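Glycoside hydrolase family 81 (Clostridium thermocellum, PDB 6FOP) probably hydrolyses beta-1,3-glucans such as laminarin as a family 81 glycoside hydrolase of the cellulosome. Local coordinates at residues A[230-235]-A[517-522]. Numbering follows the deposited sequence.
Sequences VEWSYN and RDLGIY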
ATOM      1  N   VAL A 230      -4.714  -6.799  12.051  1.00 14.22           N
ATOM      2  CA  VAL A 230      -4.743  -5.347  12.297  1.00 14.44           C
ATOM      3  C   VAL A 230      -6.150  -4.878  12.593  1.00 14.64           C
ATOM      4  O   VAL A 230      -7.114  -5.431  12.082  1.00 16.55           O
ATOM      5  CB  VAL A 230      -4.149  -4.524  11.168  1.00 16.51           C
ATOM      6  CG1 VAL A 230      -2.686  -4.890  11.000  1.00 19.00           C
ATOM      7  CG2 VAL A 230      -4.939  -4.669   9.858  1.00 16.66           C
ATOM      8  N   GLU A 231      -6.233  -3.850  13.439  1.00 14.28           N
ATOM      9  CA  GLU A 231      -7.476  -3.124  13.674  1.00 15.67           C
ATOM     10  C   GLU A 231      -7.118  -1.645  13.705  1.00 15.18           C
ATOM     11  O   GLU A 231      -5.983  -1.294  14.025  1.00 16.46           O
ATOM     12  CB  GLU A 231      -8.107  -3.493  15.012  1.00 19.17           C
ATOM     13  CG  GLU A 231      -8.296  -4.955  15.295  1.00 24.52           C
ATOM     14  CD  GLU A 231      -8.473  -5.140  16.793  1.00 32.50           C
ATOM     15  OE1 GLU A 231      -7.469  -5.332  17.556  1.00 41.35           O
ATOM     16  OE2 GLU A 231      -9.608  -4.991  17.215  1.00 35.83           O
ATOM     17  N   TRP A 232      -8.068  -0.780  13.364  1.00 14.27           N
ATOM     18  CA  TRP A 232      -7.800   0.661  13.338  1.00 14.11           C
ATOM     19  C   TRP A 232      -8.933   1.454  13.954  1.00 14.38           C
ATOM     20  O   TRP A 232     -10.076   0.989  14.013  1.00 15.23           O
ATOM     21  CB  TRP A 232      -7.538   1.165  11.912  1.00 14.95           C
ATOM     22  CG  TRP A 232      -8.612   0.868  10.957  1.00 13.97           C
ATOM     23  CD1 TRP A 232      -9.745   1.620  10.722  1.00 14.29           C
ATOM     24  CD2 TRP A 232      -8.695  -0.255  10.082  1.00 14.18           C
ATOM     25  NE1 TRP A 232     -10.498   1.028   9.765  1.00 15.24           N
ATOM     26  CE2 TRP A 232      -9.889  -0.124   9.348  1.00 15.09           C
ATOM     27  CE3 TRP A 232      -7.863  -1.365   9.839  1.00 14.80           C
ATOM     28  CZ2 TRP A 232     -10.287  -1.070   8.406  1.00 15.25           C
ATOM     29  CZ3 TRP A 232      -8.252  -2.274   8.897  1.00 15.75           C
ATOM     30  CH2 TRP A 232      -9.456  -2.129   8.195  1.00 16.51           C
ATOM     31  N   SER A 233      -8.590   2.673  14.375  1.00 14.81           N
ATOM     32  CA  SER A 233      -9.567   3.599  14.923  0.72 15.71           C
ATOM     33  C   SER A 233      -9.196   5.041  14.599  1.00 15.89           C
ATOM     34  O   SER A 233      -8.066   5.458  14.883  1.00 15.66           O
ATOM     35  CB  SER A 233      -9.663   3.398  16.442  0.72 17.73           C
ATOM     36  OG  SER A 233     -10.576   4.326  16.996  0.72 21.01           O
ATOM     37  N   TYR A 234     -10.129   5.784  14.008  1.00 15.48           N
ATOM     38  CA  TYR A 234      -9.996   7.218  13.802  1.00 16.08           C
ATOM     39  C   TYR A 234     -10.671   7.891  14.983  1.00 16.45           C
ATOM     40  O   TYR A 234     -11.860   7.639  15.257  1.00 17.82           O
ATOM     41  CB  TYR A 234     -10.696   7.625  12.508  1.00 15.63           C
ATOM     42  CG  TYR A 234     -10.884   9.115  12.298  1.00 15.57           C
ATOM     43  CD1 TYR A 234      -9.821  10.013  12.384  1.00 15.07           C
ATOM     44  CD2 TYR A 234     -12.149   9.630  12.021  1.00 15.41           C
ATOM     45  CE1 TYR A 234     -10.007  11.384  12.150  1.00 14.69           C
ATOM     46  CE2 TYR A 234     -12.349  10.976  11.786  1.00 16.39           C
ATOM     47  CZ  TYR A 234     -11.292  11.853  11.877  1.00 14.32           C
ATOM     48  OH  TYR A 234     -11.545  13.195  11.609  1.00 15.62           O
ATOM     49  N   ASN A 235      -9.926   8.741  15.674  1.00 17.18           N
ATOM     50  CA  ASN A 235     -10.456   9.578  16.744  1.00 19.09           C
ATOM     51  C   ASN A 235     -10.689  10.970  16.208  1.00 18.66           C
ATOM     52  O   ASN A 235      -9.754  11.732  16.003  1.00 18.45           O
ATOM     53  CB  ASN A 235      -9.491   9.610  17.921  1.00 19.32           C
ATOM     54  CG  ASN A 235     -10.077  10.306  19.123  1.00 21.90           C
ATOM     55  OD1 ASN A 235     -10.809  11.282  18.984  1.00 25.21           O
ATOM     56  ND2 ASN A 235      -9.756   9.825  20.313  1.00 24.66           N
ATOM     57  N   ARG A 517     -15.582   5.690   5.749  1.00 14.25           N
ATOM     58  CA  ARG A 517     -14.731   6.863   5.924  1.00 14.96           C
ATOM     59  C   ARG A 517     -13.457   6.529   6.716  1.00 14.42           C
ATOM     60  O   ARG A 517     -12.359   6.888   6.318  1.00 14.26           O
ATOM     61  CB  ARG A 517     -15.474   7.984   6.634  1.00 16.37           C
ATOM     62  CG  ARG A 517     -14.632   9.221   6.775  1.00 17.62           C
ATOM     63  CD  ARG A 517     -15.193  10.123   7.819  1.00 19.17           C
ATOM     64  NE  ARG A 517     -15.158   9.508   9.143  1.00 18.97           N
ATOM     65  CZ  ARG A 517     -15.767  10.007  10.205  1.00 20.01           C
ATOM     66  NH1 ARG A 517     -16.490  11.117  10.110  1.00 21.63           N
ATOM     67  NH2 ARG A 517     -15.681   9.384  11.375  1.00 20.68           N
ATOM     68  N   ASP A 518     -13.625   5.806   7.816  1.00 14.27           N
ATOM     69  CA  ASP A 518     -12.508   5.541   8.717  1.00 14.34           C
ATOM     70  C   ASP A 518     -11.527   4.573   8.082  1.00 13.12           C
ATOM     71  O   ASP A 518     -10.325   4.682   8.324  1.00 13.88           O
ATOM     72  CB  ASP A 518     -13.023   5.008  10.049  1.00 15.58           C
ATOM     73  CG  ASP A 518     -13.778   6.063  10.870  1.00 17.57           C
ATOM     74  OD1 ASP A 518     -13.868   7.242  10.447  1.00 18.65           O
ATOM     75  OD2 ASP A 518     -14.279   5.690  11.944  1.00 20.44           O
ATOM     76  N   LEU A 519     -12.031   3.644   7.265  1.00 13.00           N
ATOM     77  CA  LEU A 519     -11.193   2.795   6.406  1.00 13.44           C
ATOM     78  C   LEU A 519     -10.297   3.679   5.540  1.00 11.75           C
ATOM     79  O   LEU A 519      -9.077   3.461   5.439  1.00 13.01           O
ATOM     80  CB  LEU A 519     -12.072   1.905   5.531  1.00 14.17           C
ATOM     81  CG  LEU A 519     -11.406   1.178   4.349  1.00 13.88           C
ATOM     82  CD1 LEU A 519     -10.450   0.097   4.812  1.00 14.14           C
ATOM     83  CD2 LEU A 519     -12.453   0.625   3.397  1.00 16.21           C
ATOM     84  N   GLY A 520     -10.895   4.658   4.877  1.00 12.25           N
ATOM     85  CA  GLY A 520     -10.126   5.588   4.054  1.00 12.65           C
ATOM     86  C   GLY A 520      -9.055   6.320   4.834  1.00 11.38           C
ATOM     87  O   GLY A 520      -7.927   6.488   4.343  1.00 12.16           O
ATOM     88  N   ILE A 521      -9.405   6.801   6.023  1.00 12.45           N
ATOM     89  CA  ILE A 521      -8.465   7.523   6.865  1.00 13.14           C
ATOM     90  C   ILE A 521      -7.307   6.618   7.250  1.00 12.36           C
ATOM     91  O   ILE A 521      -6.145   7.028   7.224  1.00 12.85           O
ATOM     92  CB  ILE A 521      -9.158   8.203   8.056  1.00 13.80           C
ATOM     93  CG1 ILE A 521     -10.112   9.281   7.531  1.00 13.76           C
ATOM     94  CG2 ILE A 521      -8.140   8.769   9.041  1.00 15.30           C
ATOM     95  CD1 ILE A 521     -11.001   9.899   8.581  1.00 14.94           C
ATOM     96  N   TYR A 522      -7.622   5.386   7.616  1.00 12.32           N
ATOM     97  CA  TYR A 522      -6.597   4.368   7.911  1.00 12.19           C
ATOM     98  C   TYR A 522      -5.626   4.170   6.747  1.00 12.04           C
ATOM     99  O   TYR A 522      -4.383   4.249   6.885  1.00 12.03           O
ATOM    100  CB  TYR A 522      -7.293   3.052   8.311  1.00 12.72           C
ATOM    101  CG  TYR A 522      -6.434   1.790   8.209  1.00 12.20           C
ATOM    102  CD1 TYR A 522      -5.394   1.564   9.104  1.00 12.03           C
ATOM    103  CD2 TYR A 522      -6.629   0.867   7.197  1.00 13.14           C
ATOM    104  CE1 TYR A 522      -4.597   0.429   9.016  1.00 12.48           C
ATOM    105  CE2 TYR A 522      -5.812  -0.255   7.097  1.00 13.76           C
ATOM    106  CZ  TYR A 522      -4.817  -0.465   8.001  1.00 13.13           C
ATOM    107  OH  TYR A 522      -4.019  -1.581   7.882  1.00 14.97           O
TER
HETATM  108  O   HOH W   1     -12.647   4.404  13.689  1.00 20.59           O
HETATM  109  O   HOH W   2     -14.467   7.534  13.965  1.00 28.34           O
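Trp-232 lies flat against Tyr-522 in an offset stack, the tyrosine ring and the six-membered ring of the indole having nearly parallel planes and centroids 4.1 Å apart. With CG between the backbone N and the carbonyl carbon (chi1 56°), Trp-232 lays one face of its indole along Tyr-522 and brings its NE1 side up to the helix backbone at Leu-519. The tyrosine's own CB sits above the five-membered ring in a CH-pi contact, 3.8 Å from its centroid. Leu-519 adds CD1, which reaches Trp-232 CZ2 at 3.8 Å, and the Tyr-522 hydroxyl ends beside CG2 of Val-230.

Two residues along the strand, Tyr-234 packs one turn back along the helix, on Arg-517, Asp-518 and Ile-521. CD1 of Ile-521 stands over the middle of its ring, 3.6 Å from the centroid and almost on the ring normal. At the ring's edge, Arg-517 NH2 lies in its plane, 3.6 Å from Tyr-234 CD2, with the guanidinium nearly perpendicular to the ring. That guanidinium is held by Asp-518: NE and NH2 both donate to OD1, which lies in the guanidinium plane. Two waters each donate to OD2 and bridge to the strand, one accepting from Tyr-234 N, the other donating to Tyr-234 O. No direct hydrogen bond joins the segments, so the polar link is carried by these waters.

Strand and helix run nearly crosswise, at 102° with axes 8.1 Å apart. Phe-470, a residue of a calcium site, meets Tyr-522, and Glu-509 of helix 494-511 salt-bridges Arg-517. The contact seats the edge of a three-stranded antiparallel sheet, strand 223-235, on helix 514-534 of the family 81 C-terminal domain, whose six-hairpin clan is consistent with an alpha/alpha-barrel; neighbouring strand 240-251 joins in through Leu-241 on Ile-521 and Thr-243 on Tyr-522.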